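Local coordinates for protein prenylcyclase (Actinoplanes teichomyceticus, PDB 6IJ1) that probably acts on isoprenoid substrates, as a prenyl cyclase or prenyltransferase, at residues A[228-233]-A[269-274]; A[248-253]-A[334-339]. One frame throughout, in Å; residues are numbered along the deposited sequence.

Interaction 1: residues A[228-233]-A[269-274]; sequences GRIGAD and RAAAGW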
loop_
_atom_site.group_PDB
_atom_site.type_symbol
_atom_site.label_atom_id
_atom_site.label_comp_id
_atom_site.label_asym_id
_atom_site.label_seq_id
_atom_site.Cartn_x
_atom_site.Cartn_y
_atom_site.Cartn_z
ATOM N N GLY A 228 8.695 -7.868 -17.405
ATOM C CA GLY A 228 8.253 -7.452 -18.727
ATOM C C GLY A 228 7.656 -6.062 -18.770
ATOM O O GLY A 228 7.490 -5.514 -19.876
ATOM N N ARG A 229 7.272 -5.511 -17.601
ATOM C CA ARG A 229 6.689 -4.159 -17.504
ATOM C C ARG A 229 7.753 -3.084 -17.541
ATOM O O ARG A 229 7.434 -1.916 -17.811
ATOM C CB ARG A 229 5.885 -4.013 -16.189
ATOM C CG ARG A 229 4.721 -5.023 -15.936
ATOM C CD ARG A 229 3.529 -4.711 -16.756
ATOM N NE ARG A 229 2.926 -3.471 -16.260
ATOM C CZ ARG A 229 2.643 -2.384 -17.020
ATOM N NH1 ARG A 229 2.817 -2.396 -18.351
ATOM N NH2 ARG A 229 2.117 -1.284 -16.471
ATOM N N ILE A 230 8.976 -3.436 -17.171
ATOM C CA ILE A 230 10.095 -2.503 -17.052
ATOM C C ILE A 230 10.729 -2.318 -18.431
ATOM O O ILE A 230 11.181 -3.273 -19.072
ATOM C CB ILE A 230 11.101 -3.005 -16.000
ATOM C CG1 ILE A 230 10.435 -2.961 -14.606
ATOM C CG2 ILE A 230 12.312 -2.197 -16.003
ATOM C CD1 ILE A 230 11.175 -3.798 -13.529
ATOM N N GLY A 231 10.741 -1.076 -18.907
ATOM C CA GLY A 231 11.267 -0.796 -20.239
ATOM C C GLY A 231 12.778 -0.699 -20.238
ATOM O O GLY A 231 13.481 -0.798 -19.237
ATOM N N ALA A 232 13.311 -0.483 -21.457
ATOM C CA ALA A 232 14.767 -0.484 -21.615
ATOM C C ALA A 232 15.436 0.646 -20.843
ATOM O O ALA A 232 16.606 0.524 -20.500
ATOM C CB ALA A 232 15.115 -0.393 -23.119
ATOM N N ASP A 233 14.712 1.764 -20.568
ATOM C CA ASP A 233 15.240 2.830 -19.725
ATOM C C ASP A 233 14.963 2.619 -18.240
ATOM O O ASP A 233 15.409 3.431 -17.394
ATOM C CB ASP A 233 14.664 4.180 -20.138
ATOM C CG ASP A 233 13.151 4.229 -20.018
ATOM O OD1 ASP A 233 12.482 3.214 -19.703
ATOM O OD2 ASP A 233 12.592 5.333 -20.313
ATOM N N ARG A 269 18.297 -3.485 -11.796
ATOM C CA ARG A 269 19.330 -2.420 -11.876
ATOM C C ARG A 269 18.822 -1.272 -12.760
ATOM O O ARG A 269 19.058 -0.113 -12.415
ATOM C CB ARG A 269 20.672 -3.002 -12.331
ATOM C CG ARG A 269 21.392 -3.784 -11.243
ATOM C CD ARG A 269 22.770 -4.307 -11.611
ATOM N NE ARG A 269 22.752 -5.452 -12.505
ATOM C CZ ARG A 269 22.916 -5.337 -13.803
ATOM N NH1 ARG A 269 23.177 -4.146 -14.303
ATOM N NH2 ARG A 269 22.820 -6.391 -14.588
ATOM N N ALA A 270 18.144 -1.599 -13.857
ATOM C CA ALA A 270 17.631 -0.554 -14.769
ATOM C C ALA A 270 16.564 0.292 -14.064
ATOM O O ALA A 270 16.611 1.518 -14.192
ATOM C CB ALA A 270 17.108 -1.176 -16.037
ATOM N N ALA A 271 15.640 -0.357 -13.356
ATOM C CA ALA A 271 14.563 0.380 -12.663
ATOM C C ALA A 271 15.160 1.240 -11.552
ATOM O O ALA A 271 14.727 2.364 -11.383
ATOM C CB ALA A 271 13.530 -0.584 -12.135
ATOM N N ALA A 272 16.148 0.713 -10.834
ATOM C CA ALA A 272 16.783 1.505 -9.756
ATOM C C ALA A 272 17.474 2.731 -10.364
ATOM O O ALA A 272 17.421 3.788 -9.753
ATOM C CB ALA A 272 17.749 0.656 -8.968
ATOM N N GLY A 273 18.119 2.557 -11.517
ATOM C CA GLY A 273 18.789 3.680 -12.193
ATOM C C GLY A 273 17.782 4.720 -12.642
ATOM O O GLY A 273 18.050 5.904 -12.478
ATOM N N TRP A 274 16.672 4.278 -13.228
ATOM C CA TRP A 274 15.628 5.234 -13.624
ATOM C C TRP A 274 15.130 6.017 -12.408
ATOM O O TRP A 274 15.034 7.260 -12.429
ATOM C CB TRP A 274 14.466 4.538 -14.353
ATOM C CG TRP A 274 13.467 5.517 -14.960
ATOM C CD1 TRP A 274 13.479 5.988 -16.236
ATOM C CD2 TRP A 274 12.377 6.176 -14.280
ATOM N NE1 TRP A 274 12.419 6.883 -16.413
ATOM C CE2 TRP A 274 11.762 7.012 -15.210
ATOM C CE3 TRP A 274 11.880 6.131 -12.964
ATOM C CZ2 TRP A 274 10.651 7.804 -14.881
ATOM C CZ3 TRP A 274 10.743 6.898 -12.650
ATOM C CH2 TRP A 274 10.175 7.739 -13.590
HETATM O O HOH W 1 18.275 2.709 -15.982
#

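Interaction 2: residues A[248-253]-A[334-339]; sequences ATALAL and LQALRT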
loop_
_atom_site.group_PDB
_atom_site.type_symbol
_atom_site.label_atom_id
_atom_site.label_comp_id
_atom_site.label_asym_id
_atom_site.label_seq_id
_atom_site.Cartn_x
_atom_site.Cartn_y
_atom_site.Cartn_z
ATOM N N ALA A 248 4.761 3.060 -10.023
ATOM C CA ALA A 248 4.653 1.748 -10.669
ATOM C C ALA A 248 6.022 1.151 -10.926
ATOM O O ALA A 248 6.166 -0.094 -10.914
ATOM C CB ALA A 248 3.870 1.868 -11.973
ATOM N N THR A 249 7.027 1.999 -11.217
ATOM C CA THR A 249 8.380 1.494 -11.464
ATOM C C THR A 249 8.945 0.860 -10.188
ATOM O O THR A 249 9.546 -0.225 -10.226
ATOM C CB THR A 249 9.266 2.666 -11.944
ATOM O OG1 THR A 249 8.708 3.141 -13.145
ATOM C CG2 THR A 249 10.692 2.185 -12.272
ATOM N N ALA A 250 8.787 1.538 -9.051
ATOM C CA ALA A 250 9.261 1.008 -7.779
ATOM C C ALA A 250 8.567 -0.303 -7.424
ATOM O O ALA A 250 9.227 -1.266 -6.979
ATOM C CB ALA A 250 8.999 2.044 -6.677
ATOM N N LEU A 251 7.264 -0.365 -7.655
ATOM C CA LEU A 251 6.525 -1.577 -7.335
ATOM C C LEU A 251 6.902 -2.705 -8.276
ATOM O O LEU A 251 7.029 -3.854 -7.818
ATOM C CB LEU A 251 5.017 -1.282 -7.376
ATOM C CG LEU A 251 4.604 -0.337 -6.275
ATOM C CD1 LEU A 251 3.273 0.347 -6.644
ATOM C CD2 LEU A 251 4.506 -1.059 -4.902
ATOM N N ALA A 252 7.108 -2.426 -9.567
ATOM C CA ALA A 252 7.535 -3.507 -10.459
ATOM C C ALA A 252 8.902 -4.022 -10.046
ATOM O O ALA A 252 9.117 -5.247 -10.052
ATOM C CB ALA A 252 7.571 -3.000 -11.920
ATOM N N LEU A 253 9.853 -3.124 -9.708
ATOM C CA LEU A 253 11.162 -3.558 -9.208
ATOM C C LEU A 253 10.988 -4.544 -8.054
ATOM O O LEU A 253 11.618 -5.623 -8.023
ATOM C CB LEU A 253 11.949 -2.299 -8.785
ATOM C CG LEU A 253 13.404 -2.454 -8.378
ATOM C CD1 LEU A 253 14.049 -1.058 -8.344
ATOM C CD2 LEU A 253 13.554 -3.112 -6.974
ATOM N N LEU A 334 11.521 4.599 -1.883
ATOM C CA LEU A 334 12.630 4.240 -0.982
ATOM C C LEU A 334 12.598 2.755 -0.652
ATOM O O LEU A 334 13.667 2.123 -0.568
ATOM C CB LEU A 334 12.571 5.066 0.302
ATOM C CG LEU A 334 12.820 6.556 0.073
ATOM C CD1 LEU A 334 12.634 7.330 1.385
ATOM C CD2 LEU A 334 14.265 6.812 -0.454
ATOM N N GLN A 335 11.402 2.183 -0.460
ATOM C CA GLN A 335 11.349 0.734 -0.191
ATOM C C GLN A 335 11.949 -0.041 -1.356
ATOM O O GLN A 335 12.728 -1.005 -1.157
ATOM C CB GLN A 335 9.884 0.346 0.093
ATOM C CG GLN A 335 9.672 -1.165 0.410
ATOM C CD GLN A 335 10.045 -1.475 1.808
ATOM O OE1 GLN A 335 9.482 -0.911 2.743
ATOM N NE2 GLN A 335 11.011 -2.345 1.988
ATOM N N ALA A 336 11.660 0.369 -2.588
ATOM C CA ALA A 336 12.238 -0.314 -3.743
ATOM C C ALA A 336 13.744 -0.128 -3.802
ATOM O O ALA A 336 14.457 -1.058 -4.188
ATOM C CB ALA A 336 11.585 0.243 -5.021
ATOM N N LEU A 337 14.227 1.075 -3.516
ATOM C CA LEU A 337 15.690 1.294 -3.620
ATOM C C LEU A 337 16.416 0.432 -2.584
ATOM O O LEU A 337 17.475 -0.092 -2.905
ATOM C CB LEU A 337 15.996 2.784 -3.481
ATOM C CG LEU A 337 15.602 3.611 -4.701
ATOM C CD1 LEU A 337 15.904 5.080 -4.480
ATOM C CD2 LEU A 337 16.297 3.104 -5.952
ATOM N N ARG A 338 15.833 0.281 -1.401
ATOM C CA ARG A 338 16.454 -0.571 -0.361
ATOM C C ARG A 338 16.504 -2.010 -0.879
ATOM O O ARG A 338 17.527 -2.657 -0.708
ATOM C CB ARG A 338 15.671 -0.443 0.944
ATOM C CG ARG A 338 16.086 -1.436 2.016
ATOM C CD ARG A 338 17.189 -0.867 2.874
ATOM N NE ARG A 338 18.414 -0.544 2.167
ATOM C CZ ARG A 338 19.625 -0.868 2.600
ATOM N NH1 ARG A 338 19.756 -1.521 3.740
ATOM N NH2 ARG A 338 20.692 -0.552 1.888
ATOM N N THR A 339 15.423 -2.466 -1.506
ATOM C CA THR A 339 15.351 -3.838 -2.064
ATOM C C THR A 339 16.412 -4.016 -3.154
ATOM O O THR A 339 17.021 -5.077 -3.211
ATOM C CB THR A 339 13.952 -4.095 -2.626
ATOM O OG1 THR A 339 13.064 -4.031 -1.519
ATOM C CG2 THR A 339 13.825 -5.435 -3.312
#

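Interaction 1: residues A[228-233]-A[269-274]
Ala270 faces Asp233 mainly through backbone. Its CB points toward the 228-233 segment, but the link is polar: a water gives a hydrogen bond of 2.7 Å to Ala270 O and a longer one of 3.3 Å to Asp233 O. The water thus bridges two carbonyl oxygens that cannot bond each other and stand 3.9 Å apart. Ala270 O also accepts the helical bond from Trp274 N, and Asp233 O has a second donor in Arg277 NH2, about one turn past Trp274 on the same helix. A bound imidazole, probably from the crystallisation liquor, lies close to the Ala270 methyl. At Ala271 the contact becomes apolar and loose: Ile230, whose CB points toward the helix, meets Ala271 CB with its CD1 at 4.2 Å. Trp274 closes the contact. Its CG is anti to the backbone N (chi1 -171°), which swings the indole back alongside Asp233. Asp233 O lies at the edge of the ring near its plane, 3.4 Å from Trp274 CD1, and is equally near Trp274 CB. The carboxylate runs beside the indole in the same direction, with the two planes 60° apart and Asp233 CG 4.2 Å from Trp274 CD1. It makes no bond to the indole; instead Asp233 OD1 accepts from Ala235 N, closing an Asx turn that fixes the carboxylate to its own backbone. The contact docks the exit turn of helix 216-229 on one side of helix 265-278, within one helical domain. Helix 246-256 packs against both partners, through Ala252 and Val256 against Ile230 and Thr249 against Ala271, and His278 stacks on Trp274 within its own helix. Helix 327-341 touches helix 265-278 through Leu337 and Ala340, which meet Ala272.

Interaction 2: residues A[248-253]-A[334-339]
Ala250 and Ala336 meet methyl to methyl, CB to CB at 3.6 Å, and the same Ala336 CB rests 3.4 Å from Ala250 O. This is close alanine-to-alanine packing of two helices: the CA atoms are 5.2 Å apart, and the short helix axes approach to 8.6 Å, crossing at 35° with both chains running broadly the same way. One turn on, Leu253 packs beside this point. Chi1 of -173° sets its CG beside the carbonyl carbon and opposite the backbone N, carrying the fork out to the other helix, where CD2 lies 3.6 Å from Ala336 O and CD1 is 4.3 Å from Ala336 CB. Further along, Leu253 CD2 reaches Thr339 CG2 at 4.3 Å, so the threonine takes part through its methyl. No hydrogen bond crosses between the segments; methyl groups pack on each other and on backbone carbonyl oxygens. At the margins, Thr249 OG1 bonds locally to Ser245 O and reaches Val236 N in the loop before the helix, and Gln335 NE2 bonds to Gln54 OE1. Buried, about 12 Å from the chain's centre, the pair has helices around it: Leu251 lies on helix 198-209, Leu253 also touches Ile268 and Ala272 of helix 265-278, and Leu334 and Leu337 pack on helix 10-23.

Overall arrangement
The centres of the two contacts are 11 Å apart, on the same side of the chain's centre, with interaction 1 nearer the periphery and interaction 2 deeper. Their segments alternate along the sequence: 228-233, 248-253, 269-274, then 334-339. Helices 216-229, 246-256 and 265-278 follow one another, and helix 327-341, the last of the chain, returns to pack against the second and third. The contacts touch directly: Leu253 CD1 lies 3.9 Å from Ala271 CB, and Ala252 CB 3.9 Å from Ile230 CG1. Helix 246-256 thereby links the apolar side of interaction 1 (Ile230, Ala271) to the core of interaction 2, consistent with the largely helical architecture of terpene-cyclase-like proteins.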